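Local coordinates for nucleoporin NUP82 (Saccharomyces cerevisiae, PDB 3PBP), which serves as a structural component of the nuclear pore complex and, through this N-terminal beta-propeller domain, takes part in binding the nucleoporin NUP116, at residues Ser125-Asp139 against Val143-Leu157. The protein carries 1 engineered substitution. Residues are numbered along the deposited sequence; the frame is centred on the assembly and turned at random.
Sequences SSIKKVLFHPKSYRD and VVLKEDDTITMFDIL
Leu145 O accepts from two successive amides, Lys128 N at 2.9 Å and Lys129 N at 3.2 Å, the mark of a classic beta bulge in this antiparallel pair. Lys128 N lies in the carbonyl plane, whereas Lys129 N is tilted 18° from it. Leu145 N returns a bond to Lys129 O, and beyond the bulge Leu131 and Val143 are bonded both ways. At the other end Glu147 N donates to Ser126 O. The extended Lys128 chain, its CG anti to the backbone N (chi1 -172°), runs alongside Leu145, CD to CD2 at 4.1 Å, and its NZ reaches Ile182 O. Glu147, bent at chi2, crosses that chain at about a right angle and sets OE2 3.4 Å from Lys128 CB. The Asp148 carboxylate lies beside Ser125; an alanine here would remove it and would probably leave that side of the serine without its cover. On one face the Val130 and Val144 side chains lie side by side, CG2 to CG2 at 4.1 Å, and with Ile127 they pack on Ile88 of strand 87-92. Leu131 and Leu145 cover the other face against Leu185, so that the hairpin, the first two strands of a four-stranded propeller blade, packs between strands 87-92 and 182-187.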
ATOM      1  N   SER A 125      18.131  -3.682   3.391  1.00 73.56           N
ATOM      2  CA  SER A 125      16.848  -3.774   4.074  1.00 71.59           C
ATOM      3  C   SER A 125      16.207  -5.131   3.822  1.00 69.94           C
ATOM      4  O   SER A 125      16.168  -5.616   2.685  1.00 70.99           O
ATOM      5  CB  SER A 125      15.912  -2.661   3.590  1.00 71.79           C
ATOM      6  OG  SER A 125      14.742  -2.596   4.388  1.00 70.83           O
ATOM      7  N   SER A 126      15.694  -5.739   4.884  1.00 67.18           N
ATOM      8  CA  SER A 126      15.074  -7.044   4.767  1.00 65.53           C
ATOM      9  C   SER A 126      13.616  -7.007   4.328  1.00 64.92           C
ATOM     10  O   SER A 126      12.928  -5.990   4.449  1.00 65.95           O
ATOM     11  CB  SER A 126      15.212  -7.804   6.083  1.00 65.52           C
ATOM     12  OG  SER A 126      14.828  -6.994   7.168  1.00 66.29           O
ATOM     13  N   ILE A 127      13.161  -8.143   3.808  1.00 62.89           N
ATOM     14  CA  ILE A 127      11.801  -8.300   3.314  1.00 59.78           C
ATOM     15  C   ILE A 127      10.778  -8.409   4.443  1.00 58.33           C
ATOM     16  O   ILE A 127      10.951  -9.180   5.389  1.00 55.16           O
ATOM     17  CB  ILE A 127      11.706  -9.553   2.416  1.00 59.28           C
ATOM     18  CG1 ILE A 127      12.661  -9.396   1.229  1.00 58.21           C
ATOM     19  CG2 ILE A 127      10.273  -9.763   1.943  1.00 58.39           C
ATOM     20  CD1 ILE A 127      12.835 -10.652   0.439  1.00 57.64           C
ATOM     21  N   LYS A 128       9.708  -7.628   4.322  1.00 57.28           N
ATOM     22  CA  LYS A 128       8.646  -7.631   5.309  1.00 56.23           C
ATOM     23  C   LYS A 128       7.411  -8.370   4.771  1.00 55.67           C
ATOM     24  O   LYS A 128       6.797  -9.184   5.478  1.00 55.69           O
ATOM     25  CB  LYS A 128       8.290  -6.191   5.685  1.00 56.27           C
ATOM     26  CG  LYS A 128       7.325  -6.081   6.849  1.00 57.13           C
ATOM     27  CD  LYS A 128       7.085  -4.633   7.247  1.00 57.71           C
ATOM     28  CE  LYS A 128       6.140  -4.561   8.446  1.00 58.72           C
ATOM     29  NZ  LYS A 128       6.001  -3.182   8.991  1.00 59.52           N
ATOM     30  N   LYS A 129       7.056  -8.096   3.516  1.00 53.74           N
ATOM     31  CA  LYS A 129       5.898  -8.738   2.914  1.00 52.00           C
ATOM     32  C   LYS A 129       6.005  -8.837   1.397  1.00 50.85           C
ATOM     33  O   LYS A 129       6.632  -7.990   0.754  1.00 50.03           O
ATOM     34  CB  LYS A 129       4.620  -7.983   3.286  1.00 51.49           C
ATOM     35  CG  LYS A 129       3.378  -8.762   2.950  1.00 51.32           C
ATOM     36  CD  LYS A 129       2.105  -8.043   3.330  1.00 53.67           C
ATOM     37  CE  LYS A 129       0.911  -8.978   3.109  1.00 55.94           C
ATOM     38  NZ  LYS A 129      -0.410  -8.423   3.521  1.00 57.95           N
ATOM     39  N   VAL A 130       5.385  -9.881   0.841  1.00 49.66           N
ATOM     40  CA  VAL A 130       5.366 -10.127  -0.602  1.00 46.85           C
ATOM     41  C   VAL A 130       3.961 -10.450  -1.086  1.00 44.66           C
ATOM     42  O   VAL A 130       3.224 -11.176  -0.442  1.00 42.38           O
ATOM     43  CB  VAL A 130       6.276 -11.304  -0.985  1.00 46.66           C
ATOM     44  CG1 VAL A 130       6.177 -11.573  -2.492  1.00 47.29           C
ATOM     45  CG2 VAL A 130       7.704 -10.993  -0.592  1.00 46.18           C
ATOM     46  N   LEU A 131       3.606  -9.913  -2.241  1.00 45.43           N
ATOM     47  CA  LEU A 131       2.288 -10.140  -2.836  1.00 45.39           C
ATOM     48  C   LEU A 131       2.398 -10.300  -4.338  1.00 45.82           C
ATOM     49  O   LEU A 131       3.218  -9.631  -4.975  1.00 47.15           O
ATOM     50  CB  LEU A 131       1.377  -8.933  -2.606  1.00 43.92           C
ATOM     51  CG  LEU A 131       0.928  -8.566  -1.207  1.00 42.19           C
ATOM     52  CD1 LEU A 131       0.143  -7.286  -1.264  1.00 39.29           C
ATOM     53  CD2 LEU A 131       0.100  -9.699  -0.651  1.00 41.39           C
ATOM     54  N   PHE A 132       1.577 -11.170  -4.916  1.00 45.74           N
ATOM     55  CA  PHE A 132       1.561 -11.299  -6.371  1.00 44.81           C
ATOM     56  C   PHE A 132       0.728 -10.112  -6.872  1.00 45.11           C
ATOM     57  O   PHE A 132      -0.209  -9.685  -6.200  1.00 46.06           O
ATOM     58  CB  PHE A 132       0.853 -12.570  -6.794  1.00 42.75           C
ATOM     59  CG  PHE A 132       1.730 -13.760  -6.862  1.00 44.83           C
ATOM     60  CD1 PHE A 132       2.726 -13.855  -7.836  1.00 45.89           C
ATOM     61  CD2 PHE A 132       1.561 -14.802  -5.960  1.00 45.15           C
ATOM     62  CE1 PHE A 132       3.549 -14.985  -7.908  1.00 45.68           C
ATOM     63  CE2 PHE A 132       2.374 -15.936  -6.019  1.00 47.03           C
ATOM     64  CZ  PHE A 132       3.372 -16.028  -6.996  1.00 46.41           C
ATOM     65  N   HIS A 133       1.058  -9.561  -8.033  1.00 45.62           N
ATOM     66  CA  HIS A 133       0.246  -8.472  -8.544  1.00 45.42           C
ATOM     67  C   HIS A 133      -0.984  -9.199  -9.085  1.00 45.99           C
ATOM     68  O   HIS A 133      -0.873 -10.094  -9.919  1.00 47.23           O
ATOM     69  CB  HIS A 133       0.975  -7.699  -9.643  1.00 43.11           C
ATOM     70  CG  HIS A 133       0.297  -6.418 -10.021  1.00 42.96           C
ATOM     71  ND1 HIS A 133      -0.930  -6.380 -10.652  1.00 42.62           N
ATOM     72  CD2 HIS A 133       0.672  -5.129  -9.850  1.00 42.96           C
ATOM     73  CE1 HIS A 133      -1.278  -5.121 -10.857  1.00 41.18           C
ATOM     74  NE2 HIS A 133      -0.324  -4.341 -10.379  1.00 41.07           N
ATOM     75  N   PRO A 134      -2.176  -8.824  -8.609  1.00 46.08           N
ATOM     76  CA  PRO A 134      -3.435  -9.443  -9.021  1.00 45.44           C
ATOM     77  C   PRO A 134      -3.704  -9.415 -10.516  1.00 47.02           C
ATOM     78  O   PRO A 134      -4.420 -10.269 -11.030  1.00 46.54           O
ATOM     79  CB  PRO A 134      -4.485  -8.647  -8.250  1.00 43.94           C
ATOM     80  CG  PRO A 134      -3.722  -7.979  -7.169  1.00 46.12           C
ATOM     81  CD  PRO A 134      -2.440  -7.612  -7.824  1.00 46.25           C
ATOM     82  N   LYS A 135      -3.144  -8.449 -11.229  1.00 48.29           N
ATOM     83  CA  LYS A 135      -3.430  -8.389 -12.649  1.00 50.85           C
ATOM     84  C   LYS A 135      -2.240  -8.421 -13.601  1.00 52.06           C
ATOM     85  O   LYS A 135      -2.180  -7.683 -14.584  1.00 52.48           O
ATOM     86  CB  LYS A 135      -4.306  -7.178 -12.936  1.00 52.26           C
ATOM     87  CG  LYS A 135      -5.760  -7.390 -12.603  1.00 55.81           C
ATOM     88  CD  LYS A 135      -6.566  -6.228 -13.125  1.00 61.15           C
ATOM     89  CE  LYS A 135      -8.037  -6.568 -13.270  1.00 64.14           C
ATOM     90  NZ  LYS A 135      -8.793  -5.391 -13.839  1.00 64.89           N
ATOM     91  N   SER A 136      -1.285  -9.287 -13.311  1.00 52.91           N
ATOM     92  CA  SER A 136      -0.133  -9.421 -14.178  1.00 53.05           C
ATOM     93  C   SER A 136      -0.384 -10.642 -15.049  1.00 52.67           C
ATOM     94  O   SER A 136      -0.901 -11.662 -14.591  1.00 52.67           O
ATOM     95  CB  SER A 136       1.146  -9.594 -13.351  1.00 53.34           C
ATOM     96  OG  SER A 136       0.946 -10.537 -12.308  1.00 55.77           O
ATOM     97  N   TYR A 137      -0.053 -10.523 -16.321  1.00 52.98           N
ATOM     98  CA  TYR A 137      -0.220 -11.631 -17.246  1.00 53.93           C
ATOM     99  C   TYR A 137       0.676 -12.795 -16.779  1.00 53.00           C
ATOM    100  O   TYR A 137       1.854 -12.610 -16.464  1.00 50.36           O
ATOM    101  CB  TYR A 137       0.163 -11.171 -18.652  1.00 55.57           C
ATOM    102  CG  TYR A 137       0.085 -12.241 -19.704  1.00 58.55           C
ATOM    103  CD1 TYR A 137      -1.135 -12.804 -20.071  1.00 58.24           C
ATOM    104  CD2 TYR A 137       1.239 -12.700 -20.334  1.00 60.44           C
ATOM    105  CE1 TYR A 137      -1.198 -13.796 -21.039  1.00 59.21           C
ATOM    106  CE2 TYR A 137       1.185 -13.690 -21.302  1.00 61.47           C
ATOM    107  CZ  TYR A 137      -0.031 -14.231 -21.649  1.00 60.90           C
ATOM    108  OH  TYR A 137      -0.065 -15.216 -22.607  1.00 63.39           O
ATOM    109  N   ARG A 138       0.105 -13.989 -16.719  1.00 53.22           N
ATOM    110  CA  ARG A 138       0.842 -15.161 -16.271  1.00 53.53           C
ATOM    111  C   ARG A 138       1.428 -15.006 -14.863  1.00 52.71           C
ATOM    112  O   ARG A 138       2.444 -15.620 -14.546  1.00 52.39           O
ATOM    113  CB  ARG A 138       1.960 -15.495 -17.258  1.00 55.83           C
ATOM    114  CG  ARG A 138       1.465 -15.818 -18.656  1.00 60.19           C
ATOM    115  CD  ARG A 138       2.220 -16.992 -19.248  1.00 64.47           C
ATOM    116  NE  ARG A 138       3.623 -16.689 -19.514  1.00 68.25           N
ATOM    117  CZ  ARG A 138       4.626 -17.536 -19.289  1.00 71.24           C
ATOM    118  NH1 ARG A 138       4.379 -18.746 -18.784  1.00 70.77           N
ATOM    119  NH2 ARG A 138       5.877 -17.175 -19.567  1.00 72.45           N
ATOM    120  N   ASP A 139       0.786 -14.192 -14.024  1.00 52.00           N
ATOM    121  CA  ASP A 139       1.223 -13.969 -12.642  1.00 52.31           C
ATOM    122  C   ASP A 139       2.698 -13.634 -12.542  1.00 52.51           C
ATOM    123  O   ASP A 139       3.330 -13.946 -11.536  1.00 51.50           O
ATOM    124  CB  ASP A 139       0.964 -15.215 -11.798  1.00 54.25           C
ATOM    125  CG  ASP A 139      -0.509 -15.559 -11.697  1.00 57.16           C
ATOM    126  OD1 ASP A 139      -1.282 -14.720 -11.186  1.00 61.15           O
ATOM    127  OD2 ASP A 139      -0.901 -16.666 -12.123  1.00 56.74           O
ATOM    128  N   VAL A 143       5.181  -8.128  -5.817  1.00 49.23           N
ATOM    129  CA  VAL A 143       5.366  -6.853  -5.154  1.00 48.48           C
ATOM    130  C   VAL A 143       6.042  -7.113  -3.821  1.00 48.83           C
ATOM    131  O   VAL A 143       5.559  -7.914  -3.019  1.00 50.42           O
ATOM    132  CB  VAL A 143       4.005  -6.176  -4.951  1.00 46.82           C
ATOM    133  CG1 VAL A 143       4.174  -4.784  -4.366  1.00 46.20           C
ATOM    134  CG2 VAL A 143       3.284  -6.126  -6.270  1.00 46.26           C
ATOM    135  N   VAL A 144       7.164  -6.443  -3.584  1.00 48.19           N
ATOM    136  CA  VAL A 144       7.908  -6.657  -2.351  1.00 47.28           C
ATOM    137  C   VAL A 144       8.045  -5.413  -1.482  1.00 47.75           C
ATOM    138  O   VAL A 144       8.560  -4.387  -1.930  1.00 49.37           O
ATOM    139  CB  VAL A 144       9.329  -7.224  -2.675  1.00 46.12           C
ATOM    140  CG1 VAL A 144      10.105  -7.476  -1.391  1.00 45.06           C
ATOM    141  CG2 VAL A 144       9.201  -8.516  -3.484  1.00 43.65           C
ATOM    142  N   LEU A 145       7.575  -5.511  -0.242  1.00 47.75           N
ATOM    143  CA  LEU A 145       7.684  -4.414   0.716  1.00 49.55           C
ATOM    144  C   LEU A 145       8.830  -4.739   1.684  1.00 51.11           C
ATOM    145  O   LEU A 145       8.859  -5.826   2.278  1.00 51.05           O
ATOM    146  CB  LEU A 145       6.384  -4.256   1.512  1.00 47.64           C
ATOM    147  CG  LEU A 145       6.500  -3.323   2.718  1.00 46.33           C
ATOM    148  CD1 LEU A 145       6.556  -1.886   2.221  1.00 46.07           C
ATOM    149  CD2 LEU A 145       5.327  -3.519   3.660  1.00 47.53           C
ATOM    150  N   LYS A 146       9.770  -3.809   1.844  1.00 52.94           N
ATOM    151  CA  LYS A 146      10.903  -4.028   2.759  1.00 55.62           C
ATOM    152  C   LYS A 146      10.807  -3.161   4.031  1.00 56.44           C
ATOM    153  O   LYS A 146       9.970  -2.259   4.101  1.00 56.31           O
ATOM    154  CB  LYS A 146      12.222  -3.743   2.023  1.00 55.06           C
ATOM    155  CG  LYS A 146      12.575  -4.783   0.967  1.00 54.95           C
ATOM    156  CD  LYS A 146      13.738  -4.332   0.093  1.00 53.26           C
ATOM    157  CE  LYS A 146      14.148  -5.430  -0.877  1.00 53.08           C
ATOM    158  NZ  LYS A 146      15.005  -4.901  -1.962  1.00 52.94           N
ATOM    159  N   GLU A 147      11.643  -3.442   5.035  1.00 58.04           N
ATOM    160  CA  GLU A 147      11.652  -2.648   6.271  1.00 59.56           C
ATOM    161  C   GLU A 147      11.842  -1.193   5.870  1.00 60.29           C
ATOM    162  O   GLU A 147      11.465  -0.264   6.584  1.00 58.78           O
ATOM    163  CB  GLU A 147      12.796  -3.077   7.172  1.00 61.70           C
ATOM    164  CG  GLU A 147      12.630  -4.465   7.727  1.00 67.04           C
ATOM    165  CD  GLU A 147      11.279  -4.651   8.384  1.00 70.41           C
ATOM    166  OE1 GLU A 147      10.857  -3.737   9.133  1.00 72.18           O
ATOM    167  OE2 GLU A 147      10.642  -5.708   8.158  1.00 73.00           O
ATOM    168  N   ASP A 148      12.448  -1.040   4.697  1.00 61.98           N
ATOM    169  CA  ASP A 148      12.731   0.226   4.034  1.00 63.08           C
ATOM    170  C   ASP A 148      11.509   1.129   3.912  1.00 63.73           C
ATOM    171  O   ASP A 148      11.625   2.353   3.941  1.00 63.07           O
ATOM    172  CB  ASP A 148      13.163  -0.069   2.607  1.00 64.30           C
ATOM    173  CG  ASP A 148      14.573   0.267   2.356  1.00 66.72           C
ATOM    174  OD1 ASP A 148      15.066   1.185   3.031  1.00 69.33           O
ATOM    175  OD2 ASP A 148      15.183  -0.376   1.472  1.00 68.65           O
ATOM    176  N   ASP A 149      10.353   0.486   3.732  1.00 64.22           N
ATOM    177  CA  ASP A 149       9.062   1.127   3.482  1.00 64.67           C
ATOM    178  C   ASP A 149       9.106   1.321   1.968  1.00 64.02           C
ATOM    179  O   ASP A 149       8.297   2.014   1.359  1.00 65.46           O
ATOM    180  CB  ASP A 149       8.919   2.471   4.205  1.00 65.82           C
ATOM    181  CG  ASP A 149       8.629   2.304   5.683  1.00 67.46           C
ATOM    182  OD1 ASP A 149       7.829   1.401   6.030  1.00 66.09           O
ATOM    183  OD2 ASP A 149       9.195   3.082   6.490  1.00 68.88           O
ATOM    184  N   THR A 150      10.094   0.669   1.381  1.00 62.42           N
ATOM    185  CA  THR A 150      10.322   0.693  -0.038  1.00 61.48           C
ATOM    186  C   THR A 150       9.449  -0.437  -0.625  1.00 60.85           C
ATOM    187  O   THR A 150       9.303  -1.503  -0.010  1.00 61.38           O
ATOM    188  CB  THR A 150      11.846   0.461  -0.305  1.00 61.91           C
ATOM    189  OG1 THR A 150      12.216   1.072  -1.542  1.00 63.14           O
ATOM    190  CG2 THR A 150      12.183  -1.031  -0.357  1.00 61.40           C
ATOM    191  N   ILE A 151       8.847  -0.199  -1.789  1.00 59.39           N
ATOM    192  CA  ILE A 151       8.001  -1.214  -2.432  1.00 57.20           C
ATOM    193  C   ILE A 151       8.575  -1.503  -3.816  1.00 57.04           C
ATOM    194  O   ILE A 151       8.704  -0.606  -4.644  1.00 57.95           O
ATOM    195  CB  ILE A 151       6.538  -0.724  -2.551  1.00 56.39           C
ATOM    196  CG1 ILE A 151       5.991  -0.392  -1.153  1.00 53.74           C
ATOM    197  CG2 ILE A 151       5.681  -1.796  -3.223  1.00 55.45           C
ATOM    198  CD1 ILE A 151       4.690   0.382  -1.153  1.00 51.98           C
ATOM    199  N   THR A 152       8.912  -2.760  -4.066  1.00 57.17           N
ATOM    200  CA  THR A 152       9.522  -3.146  -5.337  1.00 58.35           C
ATOM    201  C   THR A 152       8.736  -4.164  -6.171  1.00 58.83           C
ATOM    202  O   THR A 152       8.116  -5.094  -5.637  1.00 57.27           O
ATOM    203  CB  THR A 152      10.938  -3.736  -5.078  1.00 59.10           C
ATOM    204  OG1 THR A 152      11.625  -2.910  -4.128  1.00 58.54           O
ATOM    205  CG2 THR A 152      11.742  -3.816  -6.369  1.00 57.33           C
HETATM  206  N   MSE A 153       8.778  -3.990  -7.486  1.00 59.60           N
HETATM  207  CA  MSE A 153       8.097  -4.913  -8.375  1.00 62.76           C
HETATM  208  C   MSE A 153       9.114  -5.664  -9.219  1.00 63.08           C
HETATM  209  O   MSE A 153       9.899  -5.067  -9.948  1.00 62.60           O
HETATM  210  CB  MSE A 153       7.131  -4.180  -9.299  1.00 66.35           C
HETATM  211  CG  MSE A 153       5.815  -3.780  -8.677  1.00 71.13           C
HETATM  212 SE   MSE A 153       4.631  -3.019 -10.029  1.00 82.47          SE
HETATM  213  CE  MSE A 153       5.086  -1.145  -9.888  1.00 74.84           C
ATOM    214  N   PHE A 154       9.094  -6.982  -9.110  1.00 64.25           N
ATOM    215  CA  PHE A 154      10.008  -7.832  -9.861  1.00 65.91           C
ATOM    216  C   PHE A 154       9.244  -8.545 -10.975  1.00 67.68           C
ATOM    217  O   PHE A 154       8.115  -9.010 -10.772  1.00 67.73           O
ATOM    218  CB  PHE A 154      10.626  -8.905  -8.951  1.00 64.09           C
ATOM    219  CG  PHE A 154      11.600  -8.376  -7.937  1.00 64.36           C
ATOM    220  CD1 PHE A 154      12.886  -8.000  -8.313  1.00 63.51           C
ATOM    221  CD2 PHE A 154      11.249  -8.297  -6.593  1.00 63.53           C
ATOM    222  CE1 PHE A 154      13.803  -7.565  -7.369  1.00 63.58           C
ATOM    223  CE2 PHE A 154      12.166  -7.862  -5.637  1.00 64.03           C
ATOM    224  CZ  PHE A 154      13.444  -7.495  -6.023  1.00 62.63           C
ATOM    225  N   ASP A 155       9.855  -8.629 -12.152  1.00 68.66           N
ATOM    226  CA  ASP A 155       9.234  -9.344 -13.239  1.00 70.14           C
ATOM    227  C   ASP A 155       9.826 -10.751 -13.232  1.00 71.76           C
ATOM    228  O   ASP A 155      10.925 -10.987 -13.732  1.00 70.72           O
ATOM    229  CB  ASP A 155       9.520  -8.687 -14.576  1.00 72.22           C
ATOM    230  CG  ASP A 155       8.701  -9.309 -15.704  1.00 75.30           C
ATOM    231  OD1 ASP A 155       8.525 -10.549 -15.702  1.00 74.04           O
ATOM    232  OD2 ASP A 155       8.236  -8.562 -16.594  1.00 76.75           O
ATOM    233  N   ILE A 156       9.083 -11.673 -12.633  1.00 73.45           N
ATOM    234  CA  ILE A 156       9.455 -13.077 -12.519  1.00 74.59           C
ATOM    235  C   ILE A 156       9.929 -13.743 -13.821  1.00 75.61           C
ATOM    236  O   ILE A 156      10.793 -14.620 -13.792  1.00 75.92           O
ATOM    237  CB  ILE A 156       8.249 -13.871 -11.978  1.00 75.03           C
ATOM    238  CG1 ILE A 156       8.126 -13.662 -10.477  1.00 75.35           C
ATOM    239  CG2 ILE A 156       8.368 -15.325 -12.323  1.00 75.64           C
ATOM    240  CD1 ILE A 156       6.981 -14.448  -9.891  1.00 77.16           C
ATOM    241  N   LEU A 157       9.372 -13.326 -14.954  1.00 76.69           N
ATOM    242  CA  LEU A 157       9.709 -13.929 -16.240  1.00 77.96           C
ATOM    243  C   LEU A 157      10.608 -13.126 -17.176  1.00 80.78           C
ATOM    244  O   LEU A 157      10.633 -13.405 -18.373  1.00 81.47           O
ATOM    245  CB  LEU A 157       8.422 -14.254 -17.005  1.00 75.33           C
ATOM    246  CG  LEU A 157       7.329 -15.010 -16.263  1.00 73.95           C
ATOM    247  CD1 LEU A 157       6.148 -15.201 -17.182  1.00 72.77           C
ATOM    248  CD2 LEU A 157       7.858 -16.342 -15.793  1.00 73.63           C
TER